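Local coordinates for protein vinylacetyl-CoA Delta-isomerase (Nitrosopumilus maritimus SCM1, PDB 6VJR) that probably dehydrates 4-hydroxybutyryl-CoA and isomerises vinylacetyl-CoA to crotonyl-CoA, using bound FAD and an iron-sulfur cluster, at residues C287-S292 / L441-H446; V364-V369 / Q452-Q457; M86-G91 / T335-G340. All coordinates share one frame; numbering follows the deposited sequence. Where two conformers were deposited one is given.

Interaction 1 of 3, residues C287-S292 / L441-H446. With FE (Fe (III) ion), chain I; FAD (flavin-adenine dinucleotide), chain F; SF4 (iron/sulfur cluster), chain E.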
loop_
_atom_site.group_PDB
_atom_site.type_symbol
_atom_site.label_atom_id
_atom_site.label_comp_id
_atom_site.label_asym_id
_atom_site.label_seq_id
_atom_site.Cartn_x
_atom_site.Cartn_y
_atom_site.Cartn_z
ATOM N N CYS A 287 15.203 -15.229 15.907
ATOM C CA CYS A 287 15.460 -13.880 16.380
ATOM C C CYS A 287 16.679 -13.306 15.655
ATOM O O CYS A 287 16.620 -12.195 15.132
ATOM C CB CYS A 287 15.694 -13.925 17.883
ATOM S SG CYS A 287 15.990 -12.317 18.646
ATOM N N TYR A 288 17.814 -14.020 15.686
ATOM C CA TYR A 288 18.975 -13.543 14.963
ATOM C C TYR A 288 18.694 -13.424 13.474
ATOM O O TYR A 288 19.032 -12.419 12.813
ATOM C CB TYR A 288 20.170 -14.467 15.160
ATOM C CG TYR A 288 20.827 -14.455 16.540
ATOM C CD1 TYR A 288 21.502 -13.352 17.026
ATOM C CD2 TYR A 288 20.682 -15.540 17.391
ATOM C CE1 TYR A 288 22.082 -13.367 18.270
ATOM C CE2 TYR A 288 21.282 -15.576 18.632
ATOM C CZ TYR A 288 21.916 -14.452 19.114
ATOM O OH TYR A 288 22.514 -14.478 20.351
ATOM N N HIS A 289 18.190 -14.521 12.912
ATOM C CA HIS A 289 18.161 -14.622 11.465
ATOM C C HIS A 289 17.185 -13.619 10.832
ATOM O O HIS A 289 17.476 -13.104 9.746
ATOM C CB HIS A 289 17.922 -16.042 10.994
ATOM C CG HIS A 289 18.388 -16.241 9.592
ATOM N ND1 HIS A 289 19.693 -16.092 9.180
ATOM C CD2 HIS A 289 17.677 -16.503 8.477
ATOM C CE1 HIS A 289 19.726 -16.265 7.843
ATOM N NE2 HIS A 289 18.503 -16.520 7.399
ATOM N N ARG A 290 16.096 -13.296 11.527
ATOM C CA ARG A 290 15.096 -12.356 11.019
ATOM C C ARG A 290 15.686 -10.955 10.848
ATOM O O ARG A 290 15.190 -10.179 10.055
ATOM C CB ARG A 290 13.841 -12.394 11.890
ATOM C CG ARG A 290 13.005 -13.613 11.533
ATOM C CD ARG A 290 11.779 -13.816 12.352
ATOM N NE ARG A 290 11.122 -15.064 11.973
ATOM C CZ ARG A 290 10.303 -15.741 12.758
ATOM N NH1 ARG A 290 9.813 -15.187 13.841
ATOM N NH2 ARG A 290 10.018 -16.983 12.476
ATOM N N ARG A 291 16.803 -10.624 11.517
ATOM C CA ARG A 291 17.457 -9.359 11.209
ATOM C C ARG A 291 18.812 -9.495 10.499
ATOM O O ARG A 291 19.428 -8.471 10.156
ATOM C CB ARG A 291 17.506 -8.381 12.365
ATOM C CG ARG A 291 18.103 -8.828 13.663
ATOM C CD ARG A 291 19.638 -8.693 13.776
ATOM N NE ARG A 291 20.348 -9.869 13.285
ATOM C CZ ARG A 291 21.642 -10.155 13.577
ATOM N NH1 ARG A 291 22.438 -9.280 14.220
ATOM N NH2 ARG A 291 22.141 -11.305 13.181
ATOM N N SER A 292 19.217 -10.723 10.154
ATOM C CA SER A 292 20.265 -10.939 9.172
ATOM C C SER A 292 19.842 -10.500 7.781
ATOM O O SER A 292 20.706 -10.301 6.908
ATOM C CB SER A 292 20.770 -12.377 9.241
ATOM O OG SER A 292 21.538 -12.519 10.443
ATOM N N LEU A 441 13.629 -12.216 -3.639
ATOM C CA LEU A 441 12.189 -12.230 -3.462
ATOM C C LEU A 441 11.766 -13.393 -2.584
ATOM O O LEU A 441 11.341 -13.175 -1.446
ATOM C CB LEU A 441 11.440 -12.205 -4.799
ATOM C CG LEU A 441 11.738 -11.018 -5.697
ATOM C CD1 LEU A 441 10.876 -11.074 -6.971
ATOM C CD2 LEU A 441 11.536 -9.720 -4.967
ATOM N N THR A 442 11.855 -14.625 -3.085
ATOM C CA THR A 442 11.219 -15.711 -2.371
ATOM C C THR A 442 11.896 -16.056 -1.035
ATOM O O THR A 442 11.199 -16.423 -0.077
ATOM C CB THR A 442 11.092 -16.909 -3.318
ATOM O OG1 THR A 442 10.580 -16.477 -4.586
ATOM C CG2 THR A 442 10.092 -17.903 -2.753
ATOM N N GLU A 443 13.228 -15.937 -0.930
ATOM C CA GLU A 443 13.854 -16.178 0.353
ATOM C C GLU A 443 13.558 -15.018 1.311
ATOM O O GLU A 443 13.395 -15.235 2.501
ATOM C CB GLU A 443 15.351 -16.397 0.219
ATOM C CG GLU A 443 15.863 -17.160 1.430
ATOM C CD GLU A 443 16.458 -16.351 2.524
ATOM O OE1 GLU A 443 16.821 -15.181 2.211
ATOM O OE2 GLU A 443 16.634 -16.919 3.626
ATOM N N SER A 444 13.404 -13.791 0.796
ATOM C CA SER A 444 12.907 -12.697 1.625
ATOM C C SER A 444 11.547 -13.056 2.227
ATOM O O SER A 444 11.224 -12.757 3.373
ATOM C CB SER A 444 12.872 -11.373 0.854
ATOM O OG SER A 444 14.196 -10.939 0.590
ATOM N N MET A 445 10.685 -13.681 1.424
ATOM C CA MET A 445 9.379 -14.120 1.878
ATOM C C MET A 445 9.445 -15.205 2.958
ATOM O O MET A 445 8.746 -15.078 3.971
ATOM C CB MET A 445 8.588 -14.643 0.670
ATOM C CG MET A 445 7.182 -15.215 0.946
ATOM S SD MET A 445 6.077 -14.041 1.713
ATOM C CE MET A 445 5.703 -12.969 0.322
ATOM N N HIS A 446 10.248 -16.256 2.749
ATOM C CA HIS A 446 10.151 -17.472 3.581
ATOM C C HIS A 446 11.320 -17.713 4.541
ATOM O O HIS A 446 11.212 -18.501 5.468
ATOM C CB HIS A 446 9.965 -18.723 2.720
ATOM C CG HIS A 446 8.589 -18.759 2.110
ATOM N ND1 HIS A 446 7.470 -18.811 2.903
ATOM C CD2 HIS A 446 8.170 -18.634 0.862
ATOM C CE1 HIS A 446 6.390 -18.800 2.129
ATOM N NE2 HIS A 446 6.787 -18.701 0.859
HETATM FE FE FE I . 17.526 -16.670 5.347
HETATM P PA FAD F . 5.105 -23.851 4.454
HETATM O O1A FAD F . 5.243 -24.032 5.909
HETATM O O2A FAD F . 4.581 -24.986 3.670
HETATM O O5B FAD F . 4.336 -22.472 4.251
HETATM C C5B FAD F . 3.376 -22.276 3.185
HETATM C C4B FAD F . 2.254 -21.426 3.706
HETATM O O4B FAD F . 1.459 -22.198 4.639
HETATM C C3B FAD F . 2.645 -20.133 4.446
HETATM O O3B FAD F . 1.710 -19.090 4.152
HETATM C C2B FAD F . 2.544 -20.533 5.912
HETATM O O2B FAD F . 2.347 -19.482 6.846
HETATM C C1B FAD F . 1.353 -21.493 5.870
HETATM N N9A FAD F . 1.370 -22.493 6.931
HETATM C C8A FAD F . 2.229 -23.552 7.131
HETATM N N7A FAD F . 1.954 -24.296 8.173
HETATM C C5A FAD F . 0.847 -23.675 8.723
HETATM C C6A FAD F . 0.068 -23.977 9.860
HETATM N N6A FAD F . 0.285 -25.051 10.621
HETATM N N1A FAD F . -0.932 -23.123 10.177
HETATM C C2A FAD F . -1.157 -22.071 9.369
HETATM N N3A FAD F . -0.524 -21.703 8.258
HETATM C C4A FAD F . 0.489 -22.548 7.983
HETATM N N1 FAD F . 15.770 -23.358 6.166
HETATM C C2 FAD F . 16.858 -23.893 6.813
HETATM O O2 FAD F . 16.753 -24.616 7.816
HETATM N N3 FAD F . 18.124 -23.558 6.369
HETATM C C4 FAD F . 18.427 -22.760 5.303
HETATM O O4 FAD F . 19.572 -22.606 4.917
HETATM C C4X FAD F . 17.261 -22.286 4.573
HETATM N N5 FAD F . 17.458 -21.521 3.494
HETATM C C5X FAD F . 16.367 -21.267 2.690
HETATM C C6 FAD F . 16.537 -20.674 1.431
HETATM C C7 FAD F . 15.468 -20.448 0.578
HETATM C C7M FAD F . 15.712 -19.906 -0.810
HETATM C C8 FAD F . 14.157 -20.682 1.039
HETATM C C8M FAD F . 12.974 -20.341 0.180
HETATM C C9 FAD F . 13.951 -21.183 2.303
HETATM C C9A FAD F . 15.055 -21.513 3.130
HETATM N N10 FAD F . 14.888 -22.138 4.365
HETATM C C10 FAD F . 15.973 -22.631 5.090
HETATM C "C1'" FAD F . 13.529 -22.630 4.666
HETATM C "C2'" FAD F . 12.524 -21.654 5.229
HETATM O "O2'" FAD F . 12.800 -21.506 6.623
HETATM C "C3'" FAD F . 11.101 -22.189 5.014
HETATM O "O3'" FAD F . 10.851 -22.090 3.625
HETATM C "C4'" FAD F . 10.013 -21.520 5.869
HETATM O "O4'" FAD F . 10.152 -21.892 7.247
HETATM C "C5'" FAD F . 8.610 -21.872 5.411
HETATM O "O5'" FAD F . 8.436 -23.280 5.445
HETATM P P FAD F . 7.958 -24.063 4.188
HETATM O O1P FAD F . 8.807 -23.811 3.022
HETATM O O2P FAD F . 7.749 -25.455 4.618
HETATM O O3P FAD F . 6.528 -23.462 3.785
HETATM FE FE1 SF4 E . 20.132 -15.390 4.472
HETATM FE FE2 SF4 E . 20.881 -13.179 3.021
HETATM FE FE3 SF4 E . 21.825 -15.515 2.374
HETATM FE FE4 SF4 E . 22.780 -14.265 4.547
HETATM S S1 SF4 E . 23.085 -13.652 2.415
HETATM S S2 SF4 E . 22.139 -16.522 4.402
HETATM S S3 SF4 E . 20.802 -13.316 5.337
HETATM S S4 SF4 E . 19.616 -14.967 2.356
#
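The iron(III) site, set between the flavin and the [4Fe-4S] cluster, joins H289 of helix 278-292 to E443 of helix 437-446. H289 binds the iron through NE2 at 2.3 Å, and E443 binds it through OE2 at 2.0 Å. The two ligands come from opposite sides, the NE2-FE-OE2 angle being about 176°, so each helix reaches the other through the metal rather than by direct packing. H289 NE2 and E443 OE2 remain 4.2 Å apart, with the oxygen at the edge of the imidazole. Y293 OH is a further ligand of the iron.

The E443 chain starts anti to the backbone N (chi1 -158°) and then bends at chi2, near -97°. This swings the carboxylate to the iron while CG lies against the benzenoid end of the flavin, 3.4 Å from FAD C7. E443 OE1 forms a salt bridge with K296; its very short approach to a cluster sulfide is doubtful. On the other side, D105 accepts a hydrogen bond from H289 ND1, which fixes the rotation of the ring and aims NE2 at the iron. D105 also pairs with S292 OG, making it a second-shell residue for this wall of the site. H289 CE1 passes 3.5 Å from FE1 of the cluster, a ring-carbon contact and not a ligand bond, and S292 O approaches sulfide S3 to 3.4 Å. Further along the second helix, H446 O touches FAD C4' at 3.3 Å, and its NE2 is hydrogen-bonded to Q381 O of the second subunit.

The buried pairing of flavin and [4Fe-4S] cluster, here with an iron(III) bound between them, is characteristic of the 4-hydroxybutyryl-CoA dehydratase active site, built on the helical domain of an acyl-CoA dehydrogenase-like fold.

Interaction 2 of 3, residues V364-V369 / Q452-Q457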
loop_
_atom_site.group_PDB
_atom_site.type_symbol
_atom_site.label_atom_id
_atom_site.label_comp_id
_atom_site.label_asym_id
_atom_site.label_seq_id
_atom_site.Cartn_x
_atom_site.Cartn_y
_atom_site.Cartn_z
ATOM N N VAL A 364 9.969 -7.111 12.998
ATOM C CA VAL A 364 9.650 -5.970 12.155
ATOM C C VAL A 364 10.564 -5.893 10.929
ATOM O O VAL A 364 10.132 -5.613 9.827
ATOM C CB VAL A 364 9.726 -4.711 13.044
ATOM C CG1 VAL A 364 9.627 -3.471 12.172
ATOM C CG2 VAL A 364 8.672 -4.723 14.147
ATOM N N CYS A 365 11.867 -6.129 11.118
ATOM C CA CYS A 365 12.807 -6.173 10.016
ATOM C C CYS A 365 12.335 -7.202 8.982
ATOM O O CYS A 365 12.106 -6.912 7.808
ATOM C CB CYS A 365 14.200 -6.486 10.515
ATOM S SG CYS A 365 15.431 -6.605 9.190
ATOM N N LYS A 366 12.174 -8.435 9.412
ATOM C CA LYS A 366 11.814 -9.514 8.497
ATOM C C LYS A 366 10.436 -9.274 7.880
ATOM O O LYS A 366 10.239 -9.552 6.702
ATOM C CB LYS A 366 11.876 -10.831 9.268
ATOM C CG LYS A 366 11.030 -11.902 8.639
ATOM C CD LYS A 366 11.602 -12.481 7.358
ATOM C CE LYS A 366 10.712 -13.583 6.957
ATOM N NZ LYS A 366 11.007 -14.193 5.682
ATOM N N HIS A 367 9.473 -8.804 8.670
ATOM C CA HIS A 367 8.134 -8.610 8.098
ATOM C C HIS A 367 8.167 -7.603 6.957
ATOM O O HIS A 367 7.483 -7.799 5.935
ATOM C CB HIS A 367 7.086 -8.338 9.164
ATOM C CG HIS A 367 5.738 -8.838 8.795
ATOM N ND1 HIS A 367 5.524 -10.187 8.581
ATOM C CD2 HIS A 367 4.566 -8.230 8.555
ATOM C CE1 HIS A 367 4.216 -10.358 8.298
ATOM N NE2 HIS A 367 3.632 -9.192 8.263
ATOM N N ASN A 368 8.940 -6.522 7.126
ATOM C CA ASN A 368 9.146 -5.580 6.040
ATOM C C ASN A 368 9.845 -6.232 4.843
ATOM O O ASN A 368 9.565 -5.894 3.687
ATOM C CB ASN A 368 9.774 -4.283 6.518
ATOM C CG ASN A 368 8.804 -3.467 7.331
ATOM O OD1 ASN A 368 7.637 -3.287 6.937
ATOM N ND2 ASN A 368 9.251 -2.931 8.454
ATOM N N VAL A 369 10.865 -7.056 5.130
ATOM C CA VAL A 369 11.566 -7.814 4.091
ATOM C C VAL A 369 10.598 -8.644 3.236
ATOM O O VAL A 369 10.836 -8.832 2.040
ATOM C CB VAL A 369 12.690 -8.658 4.724
ATOM C CG1 VAL A 369 13.251 -9.738 3.818
ATOM C CG2 VAL A 369 13.795 -7.743 5.204
ATOM N N GLN A 452 3.408 -15.263 8.352
ATOM C CA GLN A 452 2.505 -15.493 9.470
ATOM C C GLN A 452 3.291 -15.786 10.743
ATOM O O GLN A 452 2.835 -15.443 11.829
ATOM C CB GLN A 452 1.493 -16.592 9.169
ATOM C CG GLN A 452 0.402 -16.725 10.224
ATOM C CD GLN A 452 -0.555 -15.548 10.308
ATOM O OE1 GLN A 452 -0.520 -14.526 9.590
ATOM N NE2 GLN A 452 -1.375 -15.653 11.321
ATOM N N ALA A 453 4.482 -16.387 10.587
ATOM C CA ALA A 453 5.295 -16.719 11.756
ATOM C C ALA A 453 5.745 -15.455 12.487
ATOM O O ALA A 453 5.741 -15.433 13.713
ATOM C CB ALA A 453 6.518 -17.517 11.364
ATOM N N GLN A 454 6.079 -14.398 11.732
ATOM C CA GLN A 454 6.403 -13.122 12.348
ATOM C C GLN A 454 5.221 -12.508 13.065
ATOM O O GLN A 454 5.363 -11.925 14.139
ATOM C CB GLN A 454 6.988 -12.009 11.478
ATOM C CG GLN A 454 8.333 -12.343 10.901
ATOM C CD GLN A 454 8.107 -12.949 9.549
ATOM O OE1 GLN A 454 7.653 -12.316 8.566
ATOM N NE2 GLN A 454 8.515 -14.190 9.529
ATOM N N ARG A 455 4.025 -12.587 12.443
ATOM C CA ARG A 455 2.838 -12.019 13.043
ATOM C C ARG A 455 2.525 -12.669 14.381
ATOM O O ARG A 455 2.197 -11.974 15.341
ATOM C CB ARG A 455 1.694 -12.050 12.040
ATOM C CG ARG A 455 2.017 -11.274 10.762
ATOM C CD ARG A 455 0.792 -11.157 9.835
ATOM N NE ARG A 455 -0.112 -10.083 10.244
ATOM C CZ ARG A 455 0.006 -8.782 9.970
ATOM N NH1 ARG A 455 1.088 -8.334 9.357
ATOM N NH2 ARG A 455 -0.960 -7.961 10.340
ATOM N N ILE A 456 2.671 -13.991 14.460
ATOM C CA ILE A 456 2.430 -14.680 15.715
ATOM C C ILE A 456 3.458 -14.238 16.771
ATOM O O ILE A 456 3.099 -14.011 17.932
ATOM C CB ILE A 456 2.433 -16.199 15.499
ATOM C CG1 ILE A 456 1.260 -16.628 14.616
ATOM C CG2 ILE A 456 2.446 -16.944 16.830
ATOM C CD1 ILE A 456 1.376 -18.038 14.089
ATOM N N GLN A 457 4.715 -14.015 16.372
ATOM C CA GLN A 457 5.720 -13.616 17.347
ATOM C C GLN A 457 5.540 -12.151 17.777
ATOM O O GLN A 457 5.798 -11.811 18.931
ATOM C CB GLN A 457 7.117 -13.834 16.776
ATOM C CG GLN A 457 8.239 -13.663 17.767
ATOM C CD GLN A 457 8.322 -14.708 18.864
ATOM O OE1 GLN A 457 7.513 -15.670 18.980
ATOM N NE2 GLN A 457 9.345 -14.465 19.694
#
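H367 lies between two side chains of the facing helix and uses both ring nitrogens. Its ND1 donates to Q454 OE1 at 3.0 Å, nearly straight at 175°; the acceptor lies in the imidazole plane, although the donor is tilted from the plane of the amide carbonyl. R455 NH1 donates in turn to H367 NE2 at 2.9 Å. This second bond is more bent: the nitrogen of the imidazole lies in the guanidinium plane, but NH1 stands well off the ring plane.

Q454 reaches the ring because its chain turns at chi2 (93°), bringing OE1 up to ND1 while NE2 is left to bond G449 O. R455 CG packs 3.4 Å from H367 CE1 before the chain folds at chi3 toward NE2. The guanidinium also makes salt bridges with D324 and E328 of the third subunit. K366 CG sits over one face of the Q454 amide, 3.2 Å from Q454 CD, the two side chains crossing at about a right angle, though the two conformers of K366 make the details less certain; its NZ bonds S444 O and G447 O. The helix segments run roughly antiparallel, with axes 9.5 Å apart at an angle of 150°, and H367 CA is 6.4 Å from Q454 CA.

Donating from ND1 and accepting at NE2, H367 is probably neutral here, a state that the neighbouring arginine would favour, while the acidic residues of the third subunit offset the arginine's charge.

Interaction 3 of 3, residues M86-G91 / T335-G340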
loop_
_atom_site.group_PDB
_atom_site.type_symbol
_atom_site.label_atom_id
_atom_site.label_comp_id
_atom_site.label_asym_id
_atom_site.label_seq_id
_atom_site.Cartn_x
_atom_site.Cartn_y
_atom_site.Cartn_z
ATOM N N MET A 86 28.609 -5.996 7.985
ATOM C CA MET A 86 29.220 -7.000 7.127
ATOM C C MET A 86 28.229 -7.542 6.100
ATOM O O MET A 86 28.568 -7.692 4.924
ATOM C CB MET A 86 29.901 -8.077 7.993
ATOM C CG MET A 86 30.527 -9.177 7.129
ATOM S SD MET A 86 31.277 -10.479 8.110
ATOM C CE MET A 86 29.861 -11.303 8.829
ATOM N N GLN A 87 27.051 -7.936 6.582
ATOM C CA GLN A 87 25.984 -8.451 5.719
ATOM C C GLN A 87 25.644 -7.495 4.569
ATOM O O GLN A 87 25.525 -7.921 3.410
ATOM C CB GLN A 87 24.776 -8.797 6.557
ATOM C CG GLN A 87 24.958 -10.053 7.398
ATOM C CD GLN A 87 23.999 -10.155 8.562
ATOM O OE1 GLN A 87 23.377 -9.167 8.970
ATOM N NE2 GLN A 87 23.861 -11.366 9.100
ATOM N N ARG A 88 25.448 -6.212 4.886
ATOM C CA ARG A 88 25.077 -5.252 3.843
ATOM C C ARG A 88 26.245 -5.104 2.854
ATOM O O ARG A 88 26.082 -5.047 1.637
ATOM C CB ARG A 88 24.636 -3.904 4.412
ATOM C CG ARG A 88 24.144 -2.965 3.320
ATOM C CD ARG A 88 23.588 -1.712 3.887
ATOM N NE ARG A 88 23.011 -0.890 2.811
ATOM C CZ ARG A 88 22.210 0.121 3.022
ATOM N NH1 ARG A 88 21.919 0.513 4.253
ATOM N NH2 ARG A 88 21.653 0.735 2.024
ATOM N N LYS A 89 27.471 -5.055 3.387
ATOM C CA LYS A 89 28.629 -4.960 2.510
ATOM C C LYS A 89 28.734 -6.158 1.555
ATOM O O LYS A 89 29.018 -5.987 0.374
ATOM C CB LYS A 89 29.904 -4.812 3.353
ATOM C CG LYS A 89 31.187 -4.768 2.601
ATOM C CD LYS A 89 31.234 -3.652 1.617
ATOM C CE LYS A 89 31.299 -2.354 2.205
ATOM N NZ LYS A 89 32.184 -1.578 1.313
ATOM N N LEU A 90 28.568 -7.383 2.050
ATOM C CA LEU A 90 28.650 -8.584 1.206
ATOM C C LEU A 90 27.509 -8.594 0.188
ATOM O O LEU A 90 27.713 -8.992 -0.960
ATOM C CB LEU A 90 28.687 -9.828 2.093
ATOM C CG LEU A 90 29.974 -10.068 2.875
ATOM C CD1 LEU A 90 29.730 -11.100 3.962
ATOM C CD2 LEU A 90 31.000 -10.501 1.868
ATOM N N GLY A 91 26.323 -8.143 0.601
ATOM C CA GLY A 91 25.234 -7.993 -0.352
ATOM C C GLY A 91 25.597 -7.052 -1.521
ATOM O O GLY A 91 25.302 -7.316 -2.698
ATOM N N THR A 335 14.427 1.450 5.256
ATOM C CA THR A 335 13.485 1.093 6.308
ATOM C C THR A 335 13.860 -0.301 6.859
ATOM O O THR A 335 13.830 -0.556 8.056
ATOM C CB THR A 335 12.040 1.152 5.767
ATOM O OG1 THR A 335 11.700 2.505 5.477
ATOM C CG2 THR A 335 11.042 0.742 6.841
ATOM N N ILE A 336 14.161 -1.251 5.965
ATOM C CA ILE A 336 14.592 -2.582 6.366
ATOM C C ILE A 336 15.893 -2.469 7.148
ATOM O O ILE A 336 16.049 -3.081 8.237
ATOM C CB ILE A 336 14.740 -3.510 5.146
ATOM C CG1 ILE A 336 13.391 -3.731 4.505
ATOM C CG2 ILE A 336 15.416 -4.812 5.559
ATOM C CD1 ILE A 336 13.500 -4.237 3.084
ATOM N N PHE A 337 16.840 -1.733 6.569
ATOM C CA PHE A 337 18.127 -1.622 7.232
ATOM C C PHE A 337 17.970 -1.101 8.663
ATOM O O PHE A 337 18.610 -1.612 9.609
ATOM C CB PHE A 337 19.009 -0.655 6.425
ATOM C CG PHE A 337 20.368 -0.430 7.043
ATOM C CD1 PHE A 337 21.308 -1.441 7.065
ATOM C CD2 PHE A 337 20.706 0.812 7.589
ATOM C CE1 PHE A 337 22.549 -1.242 7.682
ATOM C CE2 PHE A 337 21.932 0.983 8.200
ATOM C CZ PHE A 337 22.843 -0.034 8.222
ATOM N N ALA A 338 17.194 -0.027 8.817
ATOM C CA ALA A 338 16.990 0.622 10.117
ATOM C C ALA A 338 16.444 -0.386 11.122
ATOM O O ALA A 338 16.882 -0.441 12.264
ATOM C CB ALA A 338 16.071 1.757 9.944
ATOM N N ALA A 339 15.435 -1.169 10.722
ATOM C CA ALA A 339 14.838 -2.145 11.628
ATOM C C ALA A 339 15.881 -3.147 12.116
ATOM O O ALA A 339 15.918 -3.494 13.294
ATOM C CB ALA A 339 13.596 -2.767 11.010
ATOM N N GLY A 340 16.690 -3.681 11.199
ATOM C CA GLY A 340 17.657 -4.676 11.529
ATOM C C GLY A 340 18.717 -4.115 12.467
ATOM O O GLY A 340 19.002 -4.741 13.502
#
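R88 and F337 both leave their helices with CG anti to the backbone N, at chi1 -175° and 178° respectively, torsions that direct each side chain between helix 77-94 and helix 320-345, where they cross at about a right angle. The arginine stays extended from CG to NE, which carries its guanidinium to one face of the phenyl ring.

NH1 does most of the touching. It sits 3.3 Å from F337 CG, above the ring but offset toward the rim at which the side chain is attached. R88 CZ lies 4.7 Å from the ring centroid and 21° off the ring normal, a cation-pi interaction over the face. The two planes are steeply inclined rather than stacked, so NH1 leans down on the ring while NH2 points away from it. R88 CD adds an aliphatic contact, 3.9 Å from F337 CD1. The far nitrogen, NH2, forms salt bridges with D301 and E334. T297 touches both side chains, and F491 and Y490 of the third subunit pack on R88 and F337 respectively.

The buried charge thus has two kinds of partner: carboxylates pair with the guanidinium, notably at NH2, while NH1 also rests on the aromatic face. The cation-pi contact works alongside the salt bridges to D301 and to E334 of F337's own helix, so one arginine, probably kept protonated, joins the N-terminal and C-terminal family regions.

In the fold
All three contacts are buried, but interaction 1 lies nearest the chain centre, about 6 Å from it, against 12 Å for interaction 3 and 15 Å for interaction 2. Its chemistry is metal coordination, whereas interaction 2 relies on neutral and charged hydrogen bonds and interaction 3 on a cation-pi contact. They share neighbours: Q454 packs on R290, bringing interaction 2 against the helix that carries H289, while C365 packs on A339 between interactions 2 and 3. Helices 437-446 and 451-461 are consecutive. Toward the third subunit, both outer contacts gain partners; interaction 1 instead meets the second. Only interaction 3 spans both family regions.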